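Local coordinates for protein IclR transcriptional regulator (Thermotoga maritima, PDB 1MKM) that probably acts as an IclR-family transcriptional regulator that binds DNA through a winged helix-turn-helix domain and carries a zinc-binding C-terminal domain, at residues 37-40 / 41-44; 162-165 / 166-169; 204-207 / 208-212; 239-242 / 243-247. All coordinates share one frame; numbering follows the deposited sequence.

Contact 1. Residues 37-40 / 41-44; sequences VSNA and YKYM
Ala40 O receives the backbone amide of Met44 at 2.8 Å from O to N, and the N-H...O angle of 175° identifies a regular i to i+4 helical bond. It belongs to the opening turns of helix 37-50, the third helix of the winged helix-turn-helix domain and therefore, as in related proteins, probably the one presented to DNA. Three residues earlier, Val37 O accepts Tyr41 N at 3.0 Å, again an i to i+4 bond. Between the two, Asn39 O is shared by weak bonds from Lys42 N and Tyr43 N, the latter with N 3.5 Å from O. The same oxygen also sits at the edge of the Tyr43 ring, near its plane, with CD1 3.2 Å away. On another flank Val37 and Tyr41 run side by side and point the same way. A chi1 of 168° swings Val37 CG1 to the side of its carbonyl carbon, which brings it within 3.4 Å of Tyr41 CE2. Beyond these residues, Tyr41 OH is hydrogen-bonded to Arg55, Ala40 rests on Ala30 and Met44 on Ile29 of helix 26-32, while Tyr43 packs on helix 6-19 and on Leu7 of the second subunit. The chain of Met44 is bent at chi2 and chi3, and although its end leads off toward those helices, its CG still lies 3.4 Å from Ala40 O.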
# COMPACT_ATOMS: atom_id res chain seq x y z
N VAL B 37 -23.79 26.14 -5.18
CA VAL B 37 -22.38 25.86 -4.96
C VAL B 37 -21.84 26.99 -4.10
O VAL B 37 -21.00 26.78 -3.22
CB VAL B 37 -21.60 25.83 -6.30
CG1 VAL B 37 -20.10 25.83 -6.04
CG2 VAL B 37 -21.98 24.58 -7.11
N SER B 38 -22.35 28.19 -4.36
CA SER B 38 -21.94 29.39 -3.63
C SER B 38 -22.09 29.21 -2.13
O SER B 38 -21.14 29.45 -1.38
CB SER B 38 -22.78 30.59 -4.09
OG SER B 38 -22.43 31.77 -3.37
N ASN B 39 -23.28 28.80 -1.68
CA ASN B 39 -23.50 28.63 -0.25
C ASN B 39 -22.87 27.36 0.32
O ASN B 39 -22.65 27.28 1.52
CB ASN B 39 -25.00 28.69 0.07
CG ASN B 39 -25.60 30.08 -0.18
OD1 ASN B 39 -25.67 30.54 -1.32
ND2 ASN B 39 -26.01 30.77 0.89
N ALA B 40 -22.59 26.38 -0.54
CA ALA B 40 -21.94 25.16 -0.07
C ALA B 40 -20.58 25.62 0.41
O ALA B 40 -20.11 25.20 1.47
CB ALA B 40 -21.80 24.16 -1.20
N TYR B 41 -19.95 26.50 -0.38
CA TYR B 41 -18.64 27.03 -0.03
C TYR B 41 -18.67 27.70 1.32
O TYR B 41 -17.65 27.74 2.02
CB TYR B 41 -18.17 28.06 -1.07
CG TYR B 41 -17.40 27.44 -2.21
CD1 TYR B 41 -16.17 26.79 -1.98
CD2 TYR B 41 -17.90 27.45 -3.51
CE1 TYR B 41 -15.47 26.17 -3.03
CE2 TYR B 41 -17.22 26.83 -4.56
CZ TYR B 41 -16.01 26.20 -4.32
OH TYR B 41 -15.36 25.58 -5.37
N LYS B 42 -19.83 28.23 1.69
CA LYS B 42 -19.95 28.89 2.99
C LYS B 42 -19.63 27.86 4.08
O LYS B 42 -18.82 28.11 4.96
CB LYS B 42 -21.36 29.46 3.16
CG LYS B 42 -21.40 30.81 3.89
CD LYS B 42 -22.68 31.58 3.57
CE LYS B 42 -22.81 31.83 2.07
NZ LYS B 42 -24.06 32.54 1.69
N TYR B 43 -20.26 26.69 4.00
CA TYR B 43 -20.01 25.65 4.98
C TYR B 43 -18.64 24.99 4.79
O TYR B 43 -17.88 24.85 5.75
CB TYR B 43 -21.08 24.56 4.91
CG TYR B 43 -22.48 25.03 5.22
CD1 TYR B 43 -23.26 25.62 4.24
CD2 TYR B 43 -23.04 24.83 6.48
CE1 TYR B 43 -24.58 25.99 4.50
CE2 TYR B 43 -24.35 25.19 6.76
CZ TYR B 43 -25.12 25.77 5.76
OH TYR B 43 -26.42 26.11 6.01
N MET B 44 -18.33 24.59 3.56
CA MET B 44 -17.05 23.93 3.27
C MET B 44 -15.79 24.76 3.57
O MET B 44 -14.76 24.21 3.96
CB MET B 44 -17.04 23.47 1.81
CG MET B 44 -18.11 22.43 1.46
SD MET B 44 -18.16 21.00 2.58
CE MET B 44 -16.39 20.62 2.73

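Contact 2. Residues 162-165 / 166-169; sequences PKTP and NTIT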
# COMPACT_ATOMS: atom_id res chain seq x y z
N PRO B 162 -34.85 -8.13 22.80
CA PRO B 162 -34.01 -9.28 22.45
C PRO B 162 -33.35 -9.15 21.07
O PRO B 162 -34.03 -9.20 20.04
CB PRO B 162 -34.97 -10.46 22.54
CG PRO B 162 -36.28 -9.84 22.15
CD PRO B 162 -36.26 -8.55 22.92
N LYS B 163 -32.03 -9.00 21.06
CA LYS B 163 -31.27 -8.86 19.83
C LYS B 163 -30.95 -10.20 19.19
O LYS B 163 -30.64 -10.30 18.00
CB LYS B 163 -29.98 -8.09 20.11
CG LYS B 163 -30.19 -6.61 20.38
CD LYS B 163 -28.95 -5.96 20.96
CE LYS B 163 -28.65 -6.51 22.34
NZ LYS B 163 -29.82 -6.39 23.26
N THR B 164 -31.03 -11.25 19.99
CA THR B 164 -30.77 -12.59 19.50
C THR B 164 -31.49 -13.59 20.41
O THR B 164 -31.70 -13.32 21.60
CB THR B 164 -29.24 -12.87 19.42
OG1 THR B 164 -28.56 -12.22 20.51
CG2 THR B 164 -28.67 -12.34 18.11
N PRO B 165 -31.91 -14.74 19.86
CA PRO B 165 -32.61 -15.77 20.65
C PRO B 165 -32.00 -16.06 22.02
O PRO B 165 -32.55 -16.83 22.80
CB PRO B 165 -32.60 -17.00 19.72
CG PRO B 165 -31.53 -16.68 18.69
CD PRO B 165 -31.69 -15.21 18.48
N ASN B 166 -30.87 -15.43 22.31
CA ASN B 166 -30.21 -15.64 23.59
C ASN B 166 -30.18 -14.35 24.41
O ASN B 166 -29.60 -14.31 25.50
CB ASN B 166 -28.78 -16.15 23.37
CG ASN B 166 -28.73 -17.39 22.49
OD1 ASN B 166 -27.69 -18.05 22.40
ND2 ASN B 166 -29.84 -17.71 21.83
N THR B 167 -30.83 -13.31 23.90
CA THR B 167 -30.89 -12.03 24.61
C THR B 167 -31.95 -12.12 25.70
O THR B 167 -33.15 -12.14 25.42
CB THR B 167 -31.28 -10.86 23.66
OG1 THR B 167 -30.50 -10.92 22.46
CG2 THR B 167 -31.03 -9.52 24.34
N ILE B 168 -31.50 -12.19 26.95
CA ILE B 168 -32.38 -12.27 28.12
C ILE B 168 -33.40 -11.13 28.15
O ILE B 168 -33.03 -9.96 28.18
CB ILE B 168 -31.55 -12.22 29.42
CG1 ILE B 168 -30.48 -13.31 29.40
CG2 ILE B 168 -32.45 -12.39 30.62
CD1 ILE B 168 -29.60 -13.31 30.64
N THR B 169 -34.69 -11.46 28.16
CA THR B 169 -35.74 -10.44 28.19
C THR B 169 -36.53 -10.41 29.51
O THR B 169 -37.49 -9.64 29.65
CB THR B 169 -36.71 -10.61 27.00
OG1 THR B 169 -35.97 -10.72 25.78
CG2 THR B 169 -37.64 -9.41 26.89
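Thr167 aims its side chain back at residues 162-165, and its CB lies 3.4 Å from Pro162 CA, with Lys163 N also close by. From CB the two branches part. OG1, set beside the threonine's own backbone N by a chi1 of -47°, accepts Thr164 N at 2.5 Å; the N-H...O angle of 138° shows a short but bent bond. OG1 is hydrogen-bonded to Glu192 O as well, so this buried hydroxyl ties two parts of the chain together. The other branch, CG2, meets the end of the Lys163 side chain, which bends at chi3 and chi4 to place NZ 3.5 Å from it. The backbone here makes a type I beta turn from Thr164 to Thr167, in the loop between helices 148-157 and 171-184 of the IclR C-terminal domain; the side chain of Asn166 is about 6 Å from that of Asp189, a zinc ligand of this protein, although no zinc is bound at it in this chain. A valine in place of Thr167 would probably leave Thr164 N and Glu192 O without their shared hydroxyl, letting the turn shift against the neighbouring loop. The side chains of Thr164 and Thr167 cross at about a right angle with their OG1 atoms 3.0 Å apart, and Thr164 OG1 bonds to Glu191 O. Farther along, Thr169 OG1 donates to Thr167 O at 3.2 Å and lies 3.4 Å from Pro162 CB.

Contact 3. Residues 204-207 / 208-212; sequences IFDH and NGYPV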
# COMPACT_ATOMS: atom_id res chain seq x y z
N ILE B 204 -14.45 -3.38 37.00
CA ILE B 204 -13.32 -2.56 37.43
C ILE B 204 -13.90 -1.59 38.45
O ILE B 204 -14.72 -0.75 38.10
CB ILE B 204 -12.73 -1.73 36.27
CG1 ILE B 204 -12.06 -2.64 35.24
CG2 ILE B 204 -11.71 -0.74 36.82
CD1 ILE B 204 -10.66 -3.12 35.64
N PHE B 205 -13.48 -1.70 39.71
CA PHE B 205 -14.00 -0.82 40.76
C PHE B 205 -13.14 0.42 41.01
O PHE B 205 -11.94 0.45 40.72
CB PHE B 205 -14.18 -1.62 42.06
CG PHE B 205 -15.02 -2.85 41.89
CD1 PHE B 205 -14.52 -4.11 42.20
CD2 PHE B 205 -16.32 -2.75 41.37
CE1 PHE B 205 -15.29 -5.26 42.00
CE2 PHE B 205 -17.10 -3.90 41.16
CZ PHE B 205 -16.58 -5.15 41.47
N ASP B 206 -13.78 1.45 41.57
CA ASP B 206 -13.12 2.72 41.85
C ASP B 206 -12.89 2.92 43.35
O ASP B 206 -12.74 1.97 44.10
CB ASP B 206 -13.97 3.86 41.31
CG ASP B 206 -15.31 3.99 42.02
OD1 ASP B 206 -15.83 2.95 42.49
OD2 ASP B 206 -15.84 5.12 42.11
N HIS B 207 -12.86 4.19 43.76
CA HIS B 207 -12.67 4.57 45.16
C HIS B 207 -13.57 3.74 46.09
O HIS B 207 -13.10 2.86 46.80
CB HIS B 207 -13.00 6.05 45.35
CG HIS B 207 -11.85 6.97 45.08
ND1 HIS B 207 -10.93 6.75 44.08
CD2 HIS B 207 -11.50 8.15 45.66
CE1 HIS B 207 -10.06 7.75 44.05
NE2 HIS B 207 -10.39 8.61 45.00
N ASN B 208 -14.86 4.05 46.05
CA ASN B 208 -15.85 3.40 46.89
C ASN B 208 -16.38 2.11 46.27
O ASN B 208 -17.56 1.77 46.44
CB ASN B 208 -17.01 4.37 47.13
CG ASN B 208 -16.53 5.79 47.38
OD1 ASN B 208 -15.91 6.41 46.51
ND2 ASN B 208 -16.81 6.31 48.57
N GLY B 209 -15.51 1.40 45.56
CA GLY B 209 -15.91 0.14 44.94
C GLY B 209 -17.20 0.15 44.14
O GLY B 209 -18.08 -0.68 44.37
N TYR B 210 -17.33 1.09 43.21
CA TYR B 210 -18.51 1.17 42.36
C TYR B 210 -18.07 0.62 41.00
O TYR B 210 -16.89 0.71 40.63
CB TYR B 210 -18.97 2.63 42.24
CG TYR B 210 -20.18 2.86 41.35
CD1 TYR B 210 -21.48 2.57 41.79
CD2 TYR B 210 -20.03 3.38 40.06
CE1 TYR B 210 -22.61 2.78 40.96
CE2 TYR B 210 -21.14 3.59 39.23
CZ TYR B 210 -22.42 3.29 39.68
OH TYR B 210 -23.50 3.48 38.82
N PRO B 211 -19.00 0.00 40.24
CA PRO B 211 -18.63 -0.55 38.92
C PRO B 211 -18.57 0.55 37.85
O PRO B 211 -19.57 0.83 37.18
CB PRO B 211 -19.75 -1.55 38.66
CG PRO B 211 -20.93 -0.87 39.26
CD PRO B 211 -20.38 -0.37 40.59
N VAL B 212 -17.40 1.15 37.69
CA VAL B 212 -17.22 2.21 36.70
C VAL B 212 -16.71 1.74 35.35
O VAL B 212 -16.62 2.53 34.41
CB VAL B 212 -16.23 3.27 37.20
CG1 VAL B 212 -16.71 3.85 38.50
CG2 VAL B 212 -14.84 2.64 37.33
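The turn of the beta hairpin formed by strands 197-205 and 211-220 is bridged by both the side chain and the carbonyl of Asp206. Its CG is folded between the residue's own backbone N and carbonyl carbon (chi1 66°), which carries OD1 across the turn to Tyr210 N. Asp206 OD1 is modelled only 2.5 Å from Tyr210 N; the N-H...O angle of 158° suits a bond, but so short a length is doubtful. Tyr210 CB follows at 3.2 Å from Asp206 OD1. Across the loop, Gly209 N donates to Asp206 O at 3.2 Å, approaching from well above the carbonyl plane. Gly209 has a positive phi, a conformation that glycine adopts readily. Further along, the strand pairing is loose: Asp206 N to Tyr210 O and Val212 N to Ile204 O are both weak bonds, and a CA-H...O contact of 3.3 Å from Phe205 CA to Tyr210 O fills in between. Val212 CG1 packs against the Asp206 carboxylate, 3.8 Å from CG, the two side chains crossing at about a right angle; Phe205 CE2 and Pro211 CB, 4.3 Å apart, make an apolar contact. The Phe205 ring also meets Phe145 and Tyr249, and Tyr210 OH is hydrogen-bonded to Glu150 and Lys104. Replacing Asp206 by alanine removes OD1 and would probably leave Tyr210 N without this acceptor, the turn then relying on its backbone bonds. With the bonds toward the strands weak, the turn is probably held by a main-chain bond and a carboxylate acceptor together.

Contact 4. Residues 239-242 / 243-247; sequences KAEE and ISRKL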
# COMPACT_ATOMS: atom_id res chain seq x y z
N LYS B 239 -6.04 -8.77 35.45
CA LYS B 239 -5.81 -7.39 35.06
C LYS B 239 -6.84 -6.53 35.76
O LYS B 239 -6.54 -5.44 36.22
CB LYS B 239 -5.94 -7.23 33.54
CG LYS B 239 -4.91 -8.00 32.72
CD LYS B 239 -3.49 -7.51 33.01
CE LYS B 239 -2.45 -8.22 32.15
NZ LYS B 239 -1.07 -7.73 32.42
N ALA B 240 -8.07 -7.03 35.85
CA ALA B 240 -9.12 -6.27 36.52
C ALA B 240 -8.62 -5.81 37.89
O ALA B 240 -8.55 -4.60 38.18
CB ALA B 240 -10.36 -7.12 36.68
N GLU B 241 -8.26 -6.77 38.74
CA GLU B 241 -7.77 -6.47 40.07
C GLU B 241 -6.66 -5.42 40.05
O GLU B 241 -6.67 -4.47 40.82
CB GLU B 241 -7.28 -7.75 40.75
CG GLU B 241 -6.49 -7.51 42.02
CD GLU B 241 -6.20 -8.78 42.78
OE1 GLU B 241 -5.78 -9.77 42.13
OE2 GLU B 241 -6.39 -8.79 44.02
N GLU B 242 -5.69 -5.59 39.15
CA GLU B 242 -4.58 -4.65 39.04
C GLU B 242 -5.03 -3.25 38.68
O GLU B 242 -4.58 -2.26 39.28
CB GLU B 242 -3.56 -5.14 38.01
CG GLU B 242 -2.53 -4.08 37.63
CD GLU B 242 -1.57 -3.76 38.75
OE1 GLU B 242 -2.04 -3.54 39.89
OE2 GLU B 242 -0.35 -3.72 38.51
N ILE B 243 -5.92 -3.16 37.69
CA ILE B 243 -6.46 -1.88 37.22
C ILE B 243 -7.30 -1.24 38.31
O ILE B 243 -7.10 -0.07 38.65
CB ILE B 243 -7.37 -2.06 35.97
CG1 ILE B 243 -6.57 -2.67 34.82
CG2 ILE B 243 -7.96 -0.72 35.56
CD1 ILE B 243 -7.44 -3.25 33.71
N SER B 244 -8.24 -2.01 38.84
CA SER B 244 -9.12 -1.53 39.89
C SER B 244 -8.30 -0.85 40.98
O SER B 244 -8.67 0.21 41.48
CB SER B 244 -9.91 -2.69 40.48
OG SER B 244 -10.54 -3.41 39.44
N ARG B 245 -7.19 -1.48 41.35
CA ARG B 245 -6.31 -0.93 42.37
C ARG B 245 -6.00 0.53 42.07
O ARG B 245 -6.25 1.40 42.90
CB ARG B 245 -5.01 -1.74 42.44
CG ARG B 245 -5.18 -3.11 43.06
CD ARG B 245 -3.91 -3.92 42.97
NE ARG B 245 -4.01 -5.16 43.74
CZ ARG B 245 -3.09 -6.12 43.71
NH1 ARG B 245 -2.01 -5.99 42.95
NH2 ARG B 245 -3.26 -7.21 44.46
N LYS B 246 -5.45 0.78 40.88
CA LYS B 246 -5.12 2.14 40.47
C LYS B 246 -6.29 3.11 40.68
O LYS B 246 -6.09 4.28 40.99
CB LYS B 246 -4.69 2.16 38.99
CG LYS B 246 -3.19 1.97 38.75
CD LYS B 246 -2.64 0.78 39.51
CE LYS B 246 -1.21 0.48 39.12
NZ LYS B 246 -1.13 -0.06 37.74
N LEU B 247 -7.51 2.60 40.51
CA LEU B 247 -8.71 3.42 40.70
C LEU B 247 -8.98 3.63 42.19
O LEU B 247 -10.11 3.91 42.59
CB LEU B 247 -9.93 2.75 40.06
CG LEU B 247 -10.18 3.00 38.57
CD1 LEU B 247 -9.00 2.52 37.74
CD2 LEU B 247 -11.45 2.27 38.18
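A salt-bridge network runs along the last turns of helix 226-246, linking Glu241 and Glu242 to Arg245 and Lys246. Glu241, extended beyond CG, lays that carbon over one face of the Arg245 guanidinium, 4.0 Å from CZ. It then brings OE2 to 3.5 Å from Arg245 NH2, with the carboxylate and guanidinium planes 46° apart. Glu242 comes instead to the guanidinium edge: OE1 makes a long ion pair with NH1, while OE2 reaches Lys246 NZ, also a long pair at 3.8 Å. The bend of Glu242 at chi2 (68°) turns its carboxylate along the helix, letting one group serve both cations. On the buried flank this helix lies against strand 197-205 of the sheet in the IclR C-terminal domain, which belongs to the GAF clan; Ile243 and Ser244 touch Ile204, and Ala240 touches Val202. There Ala240 O is gripped twice by one residue, by Ser244 N at 2.7 Å and by Ser244 OG at 2.6 Å. The amide comes almost straight on, whereas the hydroxyl stands above the carbonyl plane. Ser244 OG also has a weak bond to Phe205 N. Ile243 N bonds to Lys239 O, and Ile243 CG1 passes 3.1 Å from that oxygen; Lys239 NZ leads away to a salt bridge with Asp90 on helix 79-93. At the helix end Leu247 N donates to Ile243 O at 3.3 Å.

In the fold
The four contacts follow one another in series along the chain. Contact 1 lies in the helix-turn-helix domain, with its centre about 47 to 51 Å from those of the other three, all of which belong to the C-terminal domain; the putative DNA-binding surface is thus remote from the zinc-binding half. Within that half, contact 2 lies in the loop before helix 171-184, about 17 Å from contact 3 and 21 Å from contact 4 between nearest atoms. Contacts 3 and 4 are neighbours, centres about 10 Å apart: the end of helix 226-246 and Leu247 just beyond it pack on the hairpin of strands 197-205 and 211-220, where Ile204 CG2 is 3.3 Å from Leu247 CD2, joining helix to sheet.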